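Local coordinates for protein angiotensin-converting enzyme (Anopheles gambiae, PDB 6S1Z) that probably cleaves peptides as a zinc-dependent metallopeptidase of the angiotensin-converting enzyme family, and binds the phosphinate inhibitor fosinoprilat at its zinc ion, at residues V395-H400 and N529-Q534; E269-D274 and G405-Y410; Q420-G425 and D577-W582; A328-F333 and G360-Y365. One frame throughout, in Å; residues are numbered along the deposited sequence.

Interaction 1 (V395-H400 and N529-Q534); sequences VSTPKH and NCDIYQ
D531 reaches out of an extended loop and sets its carboxylate against H400, in the first turn of helix 398-402. H400 ND1 donates to D531 OD1 over 3.0 Å. The bond is somewhat bent, 153° at the hydrogen; it lies close to the plane of the imidazole but meets the oxygen from above the carboxylate plane, and the two flat groups are turned 61° apart. CG anti to the backbone N in both H400 and D531 carries the two groups into the gap between the segments, where they cross almost at a right angle, with D531 CG 3.4 Å from H400 CB. Methyl and methylene groups make up much of the rest. T397, at the N-cap position of the helix, puts its methyl CG2 3.6 Å from N529 C, while the K399 chain passes obliquely over the D531 methylene, K399 CD 3.5 Å from D531 CB. Beyond the imidazole, H400 CE1 sits over one face of the Y533 ring, 3.9 Å from Y533 CG, with the ring planes inclined at 52°; F296 lies roughly parallel to the imidazole. The loop itself is tied back to helix 495-514 by the disulfide C530-C512. D531 OD2 forms a salt bridge with K403, so both carboxylate oxygens of this buried aspartate have partners. Between that lysine and the imidazole N-H, the carboxylate probably stays ionised, and its charge would favour the tautomer, or the cation, that carries a proton on ND1.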
# COMPACT_ATOMS: atom_id res chain seq x y z
N VAL A 395 -13.51 10.25 -4.77
CA VAL A 395 -12.89 11.12 -5.75
C VAL A 395 -12.96 10.50 -7.14
O VAL A 395 -13.17 11.19 -8.14
CB VAL A 395 -11.44 11.44 -5.35
CG1 VAL A 395 -10.74 12.20 -6.47
CG2 VAL A 395 -11.40 12.23 -4.06
N SER A 396 -12.76 9.18 -7.22
CA SER A 396 -12.81 8.49 -8.51
C SER A 396 -14.10 8.79 -9.25
O SER A 396 -14.11 8.84 -10.49
CB SER A 396 -12.65 6.99 -8.30
OG SER A 396 -13.74 6.45 -7.58
N THR A 397 -15.19 8.99 -8.52
CA THR A 397 -16.49 9.21 -9.15
C THR A 397 -16.47 10.49 -9.98
O THR A 397 -15.85 11.48 -9.57
CB THR A 397 -17.59 9.29 -8.10
OG1 THR A 397 -17.26 10.32 -7.15
CG2 THR A 397 -17.74 7.97 -7.37
N PRO A 398 -17.14 10.52 -11.13
CA PRO A 398 -17.25 11.79 -11.87
C PRO A 398 -17.95 12.86 -11.07
O PRO A 398 -17.57 14.04 -11.14
CB PRO A 398 -18.06 11.39 -13.12
CG PRO A 398 -17.96 9.92 -13.20
CD PRO A 398 -17.86 9.43 -11.81
N LYS A 399 -18.98 12.48 -10.31
CA LYS A 399 -19.71 13.40 -9.45
C LYS A 399 -18.77 14.34 -8.70
O LYS A 399 -18.93 15.56 -8.75
CB LYS A 399 -20.54 12.58 -8.46
CG LYS A 399 -21.89 13.18 -8.09
CD LYS A 399 -22.41 12.52 -6.81
CE LYS A 399 -23.74 11.82 -6.99
NZ LYS A 399 -24.17 11.23 -5.69
N HIS A 400 -17.77 13.78 -8.01
CA HIS A 400 -16.81 14.60 -7.27
C HIS A 400 -15.81 15.27 -8.20
O HIS A 400 -15.37 16.39 -7.92
CB HIS A 400 -16.08 13.75 -6.24
CG HIS A 400 -15.24 14.53 -5.28
ND1 HIS A 400 -15.47 14.53 -3.92
CD2 HIS A 400 -14.18 15.35 -5.48
CE1 HIS A 400 -14.58 15.31 -3.32
NE2 HIS A 400 -13.79 15.82 -4.25
N ASN A 529 -20.98 5.18 -7.84
CA ASN A 529 -21.01 6.61 -8.09
C ASN A 529 -21.27 7.42 -6.82
O ASN A 529 -21.70 8.57 -6.90
CB ASN A 529 -22.08 6.93 -9.14
CG ASN A 529 -21.75 6.35 -10.50
OD1 ASN A 529 -20.88 5.50 -10.63
ND2 ASN A 529 -22.46 6.81 -11.53
N CYS A 530 -21.01 6.83 -5.65
CA CYS A 530 -21.27 7.48 -4.37
C CYS A 530 -20.15 8.47 -4.06
O CYS A 530 -19.07 8.08 -3.62
CB CYS A 530 -21.40 6.43 -3.27
SG CYS A 530 -21.07 7.08 -1.62
N ASP A 531 -20.42 9.75 -4.28
CA ASP A 531 -19.52 10.82 -3.85
C ASP A 531 -19.98 11.33 -2.49
O ASP A 531 -21.13 11.75 -2.34
CB ASP A 531 -19.51 11.96 -4.87
CG ASP A 531 -18.88 13.23 -4.33
OD1 ASP A 531 -18.08 13.15 -3.37
OD2 ASP A 531 -19.19 14.31 -4.86
N ILE A 532 -19.07 11.32 -1.52
CA ILE A 532 -19.41 11.73 -0.16
C ILE A 532 -18.61 12.96 0.23
O ILE A 532 -17.76 12.91 1.12
CB ILE A 532 -19.19 10.59 0.84
CG1 ILE A 532 -17.73 10.11 0.81
CG2 ILE A 532 -20.11 9.44 0.53
CD1 ILE A 532 -17.13 9.93 2.18
N TYR A 533 -18.88 14.08 -0.44
CA TYR A 533 -18.28 15.36 -0.07
C TYR A 533 -19.27 16.14 0.80
O TYR A 533 -20.48 16.09 0.56
CB TYR A 533 -17.91 16.18 -1.31
CG TYR A 533 -16.96 17.33 -1.03
CD1 TYR A 533 -15.98 17.24 -0.05
CD2 TYR A 533 -17.05 18.52 -1.76
CE1 TYR A 533 -15.11 18.29 0.20
CE2 TYR A 533 -16.18 19.57 -1.51
CZ TYR A 533 -15.22 19.45 -0.53
OH TYR A 533 -14.36 20.49 -0.28
N GLN A 534 -18.74 16.83 1.81
CA GLN A 534 -19.54 17.67 2.69
C GLN A 534 -20.46 16.86 3.59
O GLN A 534 -21.56 17.31 3.93
CB GLN A 534 -20.36 18.69 1.88
CG GLN A 534 -19.55 19.49 0.88
CD GLN A 534 -20.02 19.29 -0.56
OE1 GLN A 534 -20.43 18.20 -0.94
NE2 GLN A 534 -19.95 20.35 -1.35

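Interaction 2 (E269-D274 and G405-Y410); sequences EKKLLD and GLLKDY
K271 lays the start of its side chain against the rim of Y410 and carries its end on to the turn at L407-D409. K271 CG meets Y410 CD1 at 3.3 Å, near the ring plane, so the lysine methylenes touch an edge of the phenol. The chain then bends twice: chi2 of 59° swings it off the ring edge, and chi4 of 44° folds the ammonium back. This brings K271 CE to 3.5 Å from D409 O and K271 NZ to 3.6 Å from K408 O, while K271 NZ also lies 3.8 Å from the methyl L407 CD1. Neither carbonyl is hydrogen-bonded by the lysine. The carboxylate of D409 stands across the chain at about a right angle, and D409 OD2 is 4.6 Å from K271 NZ, too far for a salt bridge, though the opposite charges may attract. L273 supplies the apolar half. Its CB does not aim at the other loop, but with CG anti to the backbone N (chi1 -150°) the branch swings over until L273 CD1 packs on L407 CD2 at 3.6 Å, the two leucines crossing nearly perpendicularly. The contact thus joins two irregular loops, the one before helix 277-281 and the one linking helices 398-402 and 414-429. L407 also packs on L401 and Y410 on K402 in the first of these last two helices; on the second Y410 touches V416, while K270 makes a salt bridge with D413 just ahead of it.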
# COMPACT_ATOMS: atom_id res chain seq x y z
N GLU A 269 -13.91 5.00 -28.12
CA GLU A 269 -14.59 6.19 -28.61
C GLU A 269 -15.60 6.70 -27.57
O GLU A 269 -16.80 6.80 -27.81
CB GLU A 269 -15.27 5.90 -29.95
CG GLU A 269 -14.44 5.05 -30.89
CD GLU A 269 -12.99 5.49 -30.96
OE1 GLU A 269 -12.73 6.71 -30.85
OE2 GLU A 269 -12.11 4.62 -31.11
N LYS A 270 -15.07 7.02 -26.40
CA LYS A 270 -15.87 7.50 -25.28
C LYS A 270 -15.03 8.50 -24.50
O LYS A 270 -13.87 8.77 -24.83
CB LYS A 270 -16.33 6.34 -24.40
CG LYS A 270 -17.78 6.44 -23.93
CD LYS A 270 -18.76 6.23 -25.08
CE LYS A 270 -20.20 6.37 -24.61
NZ LYS A 270 -21.15 6.40 -25.76
N LYS A 271 -15.62 9.06 -23.45
CA LYS A 271 -14.91 10.00 -22.61
C LYS A 271 -14.03 9.26 -21.61
O LYS A 271 -14.45 8.25 -21.02
CB LYS A 271 -15.89 10.92 -21.88
CG LYS A 271 -15.26 12.16 -21.25
CD LYS A 271 -14.55 13.05 -22.26
CE LYS A 271 -14.45 14.47 -21.74
NZ LYS A 271 -14.03 14.53 -20.31
N LEU A 272 -12.82 9.76 -21.42
CA LEU A 272 -11.85 9.14 -20.53
C LEU A 272 -12.08 9.60 -19.10
O LEU A 272 -13.02 10.35 -18.79
CB LEU A 272 -10.43 9.48 -20.99
CG LEU A 272 -10.10 9.10 -22.43
CD1 LEU A 272 -8.81 9.77 -22.86
CD2 LEU A 272 -10.01 7.59 -22.57
N LEU A 273 -11.21 9.15 -18.20
CA LEU A 273 -11.11 9.72 -16.86
C LEU A 273 -9.63 9.84 -16.52
O LEU A 273 -9.17 9.42 -15.46
CB LEU A 273 -11.86 8.87 -15.84
CG LEU A 273 -12.44 9.62 -14.63
CD1 LEU A 273 -13.37 10.75 -15.06
CD2 LEU A 273 -13.19 8.67 -13.70
N ASP A 274 -8.86 10.42 -17.44
CA ASP A 274 -7.43 10.60 -17.22
C ASP A 274 -7.17 11.72 -16.21
O ASP A 274 -6.28 11.60 -15.37
CB ASP A 274 -6.71 10.89 -18.54
CG ASP A 274 -7.13 12.22 -19.15
OD1 ASP A 274 -6.89 13.27 -18.52
OD2 ASP A 274 -7.68 12.21 -20.27
N GLY A 405 -14.16 21.18 -11.88
CA GLY A 405 -13.57 21.56 -13.16
C GLY A 405 -12.74 20.49 -13.84
O GLY A 405 -12.83 20.34 -15.07
N LEU A 406 -11.92 19.77 -13.08
CA LEU A 406 -11.11 18.68 -13.61
C LEU A 406 -11.89 17.85 -14.62
O LEU A 406 -11.37 17.48 -15.67
CB LEU A 406 -10.63 17.78 -12.47
CG LEU A 406 -9.73 18.46 -11.43
CD1 LEU A 406 -9.57 17.58 -10.20
CD2 LEU A 406 -8.37 18.76 -12.05
N LEU A 407 -13.15 17.56 -14.30
CA LEU A 407 -14.03 16.79 -15.16
C LEU A 407 -15.19 17.67 -15.60
O LEU A 407 -15.96 18.16 -14.75
CB LEU A 407 -14.54 15.55 -14.44
CG LEU A 407 -15.40 14.60 -15.27
CD1 LEU A 407 -14.72 14.20 -16.56
CD2 LEU A 407 -15.72 13.38 -14.43
N LYS A 408 -15.32 17.88 -16.90
CA LYS A 408 -16.41 18.67 -17.46
C LYS A 408 -16.84 18.05 -18.78
O LYS A 408 -16.10 17.28 -19.39
CB LYS A 408 -16.00 20.14 -17.64
CG LYS A 408 -16.21 21.00 -16.38
CD LYS A 408 -15.57 22.38 -16.50
CE LYS A 408 -16.06 23.33 -15.41
NZ LYS A 408 -15.25 24.58 -15.30
N ASP A 409 -18.05 18.41 -19.21
CA ASP A 409 -18.70 17.80 -20.37
C ASP A 409 -18.42 16.30 -20.43
O ASP A 409 -17.69 15.82 -21.30
CB ASP A 409 -18.27 18.48 -21.67
CG ASP A 409 -16.77 18.39 -21.93
OD1 ASP A 409 -16.00 19.08 -21.23
OD2 ASP A 409 -16.37 17.62 -22.83
N TYR A 410 -19.01 15.55 -19.50
CA TYR A 410 -18.80 14.11 -19.35
C TYR A 410 -20.16 13.43 -19.46
O TYR A 410 -20.86 13.26 -18.46
CB TYR A 410 -18.10 13.81 -18.02
CG TYR A 410 -17.85 12.35 -17.73
CD1 TYR A 410 -17.10 11.57 -18.59
CD2 TYR A 410 -18.33 11.76 -16.57
CE1 TYR A 410 -16.85 10.24 -18.32
CE2 TYR A 410 -18.09 10.43 -16.30
CZ TYR A 410 -17.35 9.67 -17.17
OH TYR A 410 -17.11 8.35 -16.89

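Interaction 3 (Q420-G425 and D577-W582); sequences QFYRAG and DPLYQW
Two helical segments meet almost perpendicularly, their axes 9.2 Å apart at closest approach and crossing at -100°, with F421 and L579 as the nearest residues, 5.7 Å from CA to CA. The 577-582 segment is kinked around P578 and L579, whose nitrogens make no bond to the preceding turn; proline has no N-H to give. The contact centres on a few side chains. L579 is the main intruder. Its CG stands anti to the backbone N (chi1 179°), which sends the two methyls forward onto the backbone of 420-425: L579 CD2 comes to 3.3 Å from F421 O and 4.2 Å from G425 CA, and L579 CD1 lies 3.9 Å from Y422 CA, also near the plane of the tyrosine ring at its edge. At G425 the bare CA lets the leucine come close. F421 CG lies anti to its carbonyl carbon (chi1 -58°), bringing the ring to the proline. P578 CG rests over one face of that ring, and P578 CB lies 3.4 Å from F421 CE2. No hydrogen bond crosses between the segments, and the joint is apolar packing. It fastens helix 414-429 to helix 570-590, A424 adding contacts to Y575 and F576 on the latter; helix 204-233 packs against both, with L221 and V225 at Y422 and P216 and L217 at Y580.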
# COMPACT_ATOMS: atom_id res chain seq x y z
N GLN A 420 -16.18 3.13 -16.52
CA GLN A 420 -16.15 3.56 -15.13
C GLN A 420 -15.93 2.38 -14.19
O GLN A 420 -15.14 2.47 -13.24
CB GLN A 420 -17.46 4.28 -14.79
CG GLN A 420 -17.40 5.19 -13.57
CD GLN A 420 -18.56 6.17 -13.53
OE1 GLN A 420 -18.76 6.95 -14.47
NE2 GLN A 420 -19.33 6.14 -12.45
N PHE A 421 -16.60 1.26 -14.45
CA PHE A 421 -16.37 0.04 -13.68
C PHE A 421 -15.08 -0.66 -14.11
O PHE A 421 -14.43 -1.31 -13.28
CB PHE A 421 -17.55 -0.92 -13.82
CG PHE A 421 -18.86 -0.34 -13.38
CD1 PHE A 421 -18.93 0.55 -12.32
CD2 PHE A 421 -20.04 -0.70 -14.03
CE1 PHE A 421 -20.15 1.07 -11.92
CE2 PHE A 421 -21.25 -0.17 -13.63
CZ PHE A 421 -21.31 0.71 -12.57
N TYR A 422 -14.71 -0.53 -15.38
CA TYR A 422 -13.51 -1.19 -15.88
C TYR A 422 -12.25 -0.62 -15.24
O TYR A 422 -11.46 -1.34 -14.64
CB TYR A 422 -13.45 -1.07 -17.40
CG TYR A 422 -12.21 -1.66 -18.02
CD1 TYR A 422 -12.04 -3.04 -18.11
CD2 TYR A 422 -11.20 -0.85 -18.52
CE1 TYR A 422 -10.91 -3.59 -18.68
CE2 TYR A 422 -10.06 -1.39 -19.08
CZ TYR A 422 -9.92 -2.76 -19.16
OH TYR A 422 -8.79 -3.31 -19.72
N ARG A 423 -12.05 0.70 -15.38
CA ARG A 423 -10.89 1.34 -14.78
C ARG A 423 -10.75 0.96 -13.31
O ARG A 423 -9.65 0.66 -12.84
CB ARG A 423 -10.98 2.86 -14.92
CG ARG A 423 -9.98 3.63 -14.07
CD ARG A 423 -9.96 5.11 -14.41
NE ARG A 423 -9.40 5.36 -15.73
CZ ARG A 423 -8.10 5.50 -15.99
NH1 ARG A 423 -7.20 5.40 -15.01
NH2 ARG A 423 -7.69 5.73 -17.23
N ALA A 424 -11.86 0.96 -12.57
CA ALA A 424 -11.81 0.57 -11.17
C ALA A 424 -11.27 -0.84 -11.00
O ALA A 424 -10.62 -1.14 -9.99
CB ALA A 424 -13.20 0.68 -10.54
N GLY A 425 -11.52 -1.72 -11.97
CA GLY A 425 -11.04 -3.09 -11.90
C GLY A 425 -9.55 -3.20 -12.16
O GLY A 425 -8.80 -3.71 -11.32
N ASP A 577 -19.63 -6.22 -9.23
CA ASP A 577 -20.60 -7.12 -9.86
C ASP A 577 -21.07 -6.62 -11.22
O ASP A 577 -21.18 -7.44 -12.14
CB ASP A 577 -21.79 -7.35 -8.92
CG ASP A 577 -22.66 -8.52 -9.34
OD1 ASP A 577 -22.70 -8.84 -10.55
OD2 ASP A 577 -23.30 -9.13 -8.46
N PRO A 578 -21.35 -5.33 -11.42
CA PRO A 578 -21.68 -4.87 -12.78
C PRO A 578 -20.59 -5.19 -13.79
O PRO A 578 -20.89 -5.64 -14.90
CB PRO A 578 -21.88 -3.36 -12.60
CG PRO A 578 -22.23 -3.19 -11.16
CD PRO A 578 -21.46 -4.25 -10.43
N LEU A 579 -19.33 -4.95 -13.43
CA LEU A 579 -18.23 -5.32 -14.32
C LEU A 579 -18.17 -6.83 -14.51
O LEU A 579 -17.92 -7.31 -15.61
CB LEU A 579 -16.91 -4.79 -13.76
CG LEU A 579 -15.64 -5.10 -14.55
CD1 LEU A 579 -15.69 -4.48 -15.94
CD2 LEU A 579 -14.41 -4.61 -13.79
N TYR A 580 -18.41 -7.58 -13.43
CA TYR A 580 -18.39 -9.04 -13.52
C TYR A 580 -19.34 -9.53 -14.60
O TYR A 580 -18.98 -10.37 -15.43
CB TYR A 580 -18.77 -9.63 -12.16
CG TYR A 580 -18.56 -11.13 -12.03
CD1 TYR A 580 -17.90 -11.86 -13.01
CD2 TYR A 580 -19.04 -11.82 -10.92
CE1 TYR A 580 -17.71 -13.22 -12.89
CE2 TYR A 580 -18.85 -13.18 -10.79
CZ TYR A 580 -18.19 -13.88 -11.78
OH TYR A 580 -18.01 -15.24 -11.65
N GLN A 581 -20.56 -8.99 -14.62
CA GLN A 581 -21.56 -9.47 -15.57
C GLN A 581 -21.21 -9.08 -17.00
O GLN A 581 -21.55 -9.80 -17.94
CB GLN A 581 -22.94 -8.93 -15.20
CG GLN A 581 -23.38 -9.32 -13.80
CD GLN A 581 -23.37 -10.82 -13.58
OE1 GLN A 581 -23.47 -11.60 -14.54
NE2 GLN A 581 -23.23 -11.24 -12.33
N TRP A 582 -20.54 -7.94 -17.19
CA TRP A 582 -20.15 -7.55 -18.54
C TRP A 582 -18.94 -8.34 -19.02
O TRP A 582 -18.81 -8.60 -20.22
CB TRP A 582 -19.84 -6.05 -18.60
CG TRP A 582 -19.60 -5.58 -20.00
CD1 TRP A 582 -20.54 -5.16 -20.90
CD2 TRP A 582 -18.33 -5.49 -20.68
NE1 TRP A 582 -19.94 -4.81 -22.08
CE2 TRP A 582 -18.59 -5.01 -21.98
CE3 TRP A 582 -17.01 -5.77 -20.31
CZ2 TRP A 582 -17.58 -4.80 -22.91
CZ3 TRP A 582 -16.01 -5.56 -21.24
CH2 TRP A 582 -16.30 -5.08 -22.52

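Interaction 4 (A328-F333 and G360-Y365); sequences ASAWDF and GHIQYY. With ZN (zinc ion), chain D; KS8 (fosinoprilat), chain C.
D332 lays its CB on the Y365 ring in a CH-pi contact, 3.4 Å from the centroid and 7° off the ring normal, while H361 O, a helix carbonyl, lies over the centre of the opposite face. At the edge of the ring, near its plane, is the backbone of A330, whose carbonyl oxygen accepts from Y365 OH at 3.1 Å. The hydroxyl arrives well above the carbonyl plane, with a C=O...O angle of 116°. D332 and Y365 run past each other in opposite directions, and D332 OD1 takes its bond from the N of F334. Further along, A330 CB fits between H361 CB and I362 CD1, 3.6 Å from the latter. The strand 329-332 and the helix 360-365 run nearly parallel, 12° apart and 7.7 Å between axes. Helix 349-368, to which 360-365 belongs, bears the HExxH motif of zinc metallopeptidases: H361 NE2 binds the zinc ion at 1.9 Å, H357 and E385 also bind it, and fosinoprilat O01 takes a further place at 2.2 Å. With CG anti to the carbonyl carbon, the H361 imidazole reaches the metal through NE2. The strand pairs with 339-342 and lines the inhibitor site, A328 O lying 3.3 Å from C04 of the ligand and W331 CH2 3.9 Å from its phenyl atom C12, with W38 edge-to-face on that indole.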
# COMPACT_ATOMS: atom_id res chain seq x y z
N ALA A 328 6.54 7.36 -1.58
CA ALA A 328 5.64 8.18 -0.79
C ALA A 328 5.41 7.57 0.59
O ALA A 328 5.37 6.35 0.74
CB ALA A 328 4.30 8.33 -1.52
N SER A 329 5.27 8.44 1.59
CA SER A 329 5.11 7.99 2.96
C SER A 329 4.52 9.11 3.79
O SER A 329 4.56 10.29 3.41
CB SER A 329 6.45 7.52 3.56
OG SER A 329 7.43 8.54 3.46
N ALA A 330 3.96 8.74 4.94
CA ALA A 330 3.41 9.67 5.91
C ALA A 330 3.94 9.30 7.29
O ALA A 330 3.96 8.12 7.65
CB ALA A 330 1.88 9.66 5.91
N TRP A 331 4.35 10.31 8.06
CA TRP A 331 5.07 10.09 9.30
C TRP A 331 4.31 10.66 10.49
O TRP A 331 3.55 11.62 10.37
CB TRP A 331 6.47 10.72 9.24
CG TRP A 331 7.36 10.09 8.21
CD1 TRP A 331 7.32 10.30 6.86
CD2 TRP A 331 8.42 9.17 8.45
NE1 TRP A 331 8.29 9.55 6.24
CE2 TRP A 331 8.98 8.85 7.20
CE3 TRP A 331 8.95 8.57 9.60
CZ2 TRP A 331 10.05 7.96 7.06
CZ3 TRP A 331 10.01 7.69 9.46
CH2 TRP A 331 10.55 7.40 8.20
N ASP A 332 4.54 10.05 11.65
CA ASP A 332 4.05 10.55 12.94
C ASP A 332 5.24 10.57 13.89
O ASP A 332 5.67 9.52 14.38
CB ASP A 332 2.93 9.68 13.49
CG ASP A 332 2.41 10.19 14.83
OD1 ASP A 332 2.75 11.33 15.21
OD2 ASP A 332 1.67 9.44 15.50
N PHE A 333 5.76 11.77 14.17
CA PHE A 333 6.83 11.94 15.14
C PHE A 333 6.30 12.02 16.56
O PHE A 333 7.01 12.51 17.45
CB PHE A 333 7.64 13.19 14.81
CG PHE A 333 7.98 13.31 13.35
CD1 PHE A 333 7.10 13.92 12.48
CD2 PHE A 333 9.17 12.82 12.86
CE1 PHE A 333 7.40 14.03 11.14
CE2 PHE A 333 9.48 12.93 11.52
CZ PHE A 333 8.59 13.54 10.66
N GLY A 360 -4.64 10.06 4.34
CA GLY A 360 -5.36 9.17 5.24
C GLY A 360 -4.51 8.70 6.40
O GLY A 360 -5.02 8.47 7.50
N HIS A 361 -3.20 8.54 6.17
CA HIS A 361 -2.29 8.19 7.26
C HIS A 361 -2.07 9.38 8.19
O HIS A 361 -2.01 9.22 9.41
CB HIS A 361 -0.96 7.70 6.70
CG HIS A 361 -1.04 6.36 6.05
ND1 HIS A 361 -1.47 5.23 6.73
CD2 HIS A 361 -0.76 5.95 4.80
CE1 HIS A 361 -1.44 4.19 5.92
NE2 HIS A 361 -1.01 4.60 4.74
N ILE A 362 -1.96 10.59 7.63
CA ILE A 362 -1.75 11.77 8.45
C ILE A 362 -2.97 12.03 9.32
O ILE A 362 -2.85 12.28 10.53
CB ILE A 362 -1.44 12.99 7.56
CG1 ILE A 362 -0.12 12.78 6.79
CG2 ILE A 362 -1.39 14.26 8.39
CD1 ILE A 362 1.12 12.73 7.66
N GLN A 363 -4.17 11.98 8.73
CA GLN A 363 -5.39 12.19 9.49
C GLN A 363 -5.46 11.25 10.68
O GLN A 363 -5.77 11.66 11.81
CB GLN A 363 -6.61 12.00 8.59
CG GLN A 363 -7.94 12.07 9.32
CD GLN A 363 -8.12 13.38 10.06
OE1 GLN A 363 -8.41 13.41 11.25
NE2 GLN A 363 -7.94 14.49 9.34
N TYR A 364 -5.18 9.96 10.45
CA TYR A 364 -5.26 8.98 11.52
C TYR A 364 -4.36 9.36 12.69
O TYR A 364 -4.70 9.07 13.85
CB TYR A 364 -4.87 7.60 10.98
CG TYR A 364 -5.67 6.45 11.56
CD1 TYR A 364 -6.20 6.51 12.84
CD2 TYR A 364 -5.89 5.30 10.82
CE1 TYR A 364 -6.93 5.46 13.36
CE2 TYR A 364 -6.61 4.24 11.33
CZ TYR A 364 -7.13 4.33 12.60
OH TYR A 364 -7.85 3.28 13.12
N TYR A 365 -3.23 10.01 12.42
CA TYR A 365 -2.36 10.48 13.49
C TYR A 365 -3.04 11.57 14.31
O TYR A 365 -3.03 11.53 15.54
CB TYR A 365 -1.05 11.00 12.90
CG TYR A 365 -0.30 10.00 12.04
CD1 TYR A 365 -0.31 8.65 12.34
CD2 TYR A 365 0.41 10.42 10.93
CE1 TYR A 365 0.37 7.73 11.56
CE2 TYR A 365 1.10 9.51 10.14
CZ TYR A 365 1.07 8.17 10.46
OH TYR A 365 1.75 7.27 9.67
ZN ZN D . -0.35 3.26 3.49
C04 KS8 C . 4.23 3.92 2.70
C05 KS8 C . 4.26 3.10 4.06
C06 KS8 C . 5.74 2.86 4.58
C07 KS8 C . 6.11 3.80 5.74
C08 KS8 C . 7.60 3.55 6.26
C09 KS8 C . 7.86 2.56 7.20
C10 KS8 C . 9.15 2.35 7.64
C11 KS8 C . 10.21 3.14 7.15
C12 KS8 C . 9.96 4.12 6.22
C13 KS8 C . 8.65 4.34 5.76
C14 KS8 C . 2.51 4.22 0.27
C15 KS8 C . 2.49 2.75 -0.28
C18 KS8 C . 1.17 3.32 -2.38
C19 KS8 C . 0.03 2.51 -3.09
C20 KS8 C . 0.41 1.02 -2.79
C21 KS8 C . 1.69 1.03 -2.27
C22 KS8 C . 2.74 0.88 -3.35
C25 KS8 C . -1.31 2.82 -2.57
C26 KS8 C . -1.62 4.33 -2.77
C27 KS8 C . -2.00 4.70 -4.21
C28 KS8 C . -3.18 3.88 -4.68
C29 KS8 C . -2.83 2.38 -4.62
C30 KS8 C . -2.40 1.95 -3.21
N17 KS8 C . 1.81 2.44 -1.58
O01 KS8 C . 1.63 3.12 2.59
O03 KS8 C . 1.97 5.58 2.64
O16 KS8 C . 3.01 1.88 0.34
O23 KS8 C . 2.91 1.80 -4.22
O24 KS8 C . 3.41 -0.12 -3.39
P02 KS8 C . 2.50 4.21 2.11

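How the interactions relate
Interactions 1, 2 and 3 form a connected patch on one side of the chain's centre, with centres 14 to 18 Å apart. Interactions 1 and 2 share P398: P398 CG lies 3.1 Å from Y410 CE2 and P398 CB 3.3 Å from L407 CD2. Q420 joins interaction 3 to both others, its OE1 probably hydrogen-bonded to Y410 OH at 3.2 Å and also packed near P398. Interaction 4, which holds the zinc ion and fosinoprilat, stands apart: its nearest atoms are about 11 Å from interaction 1 and about 17 and 18 Å from interactions 2 and 3. Along the chain, helix 349-368, which carries H361, is followed by helix 381-396, whose end opens interaction 1.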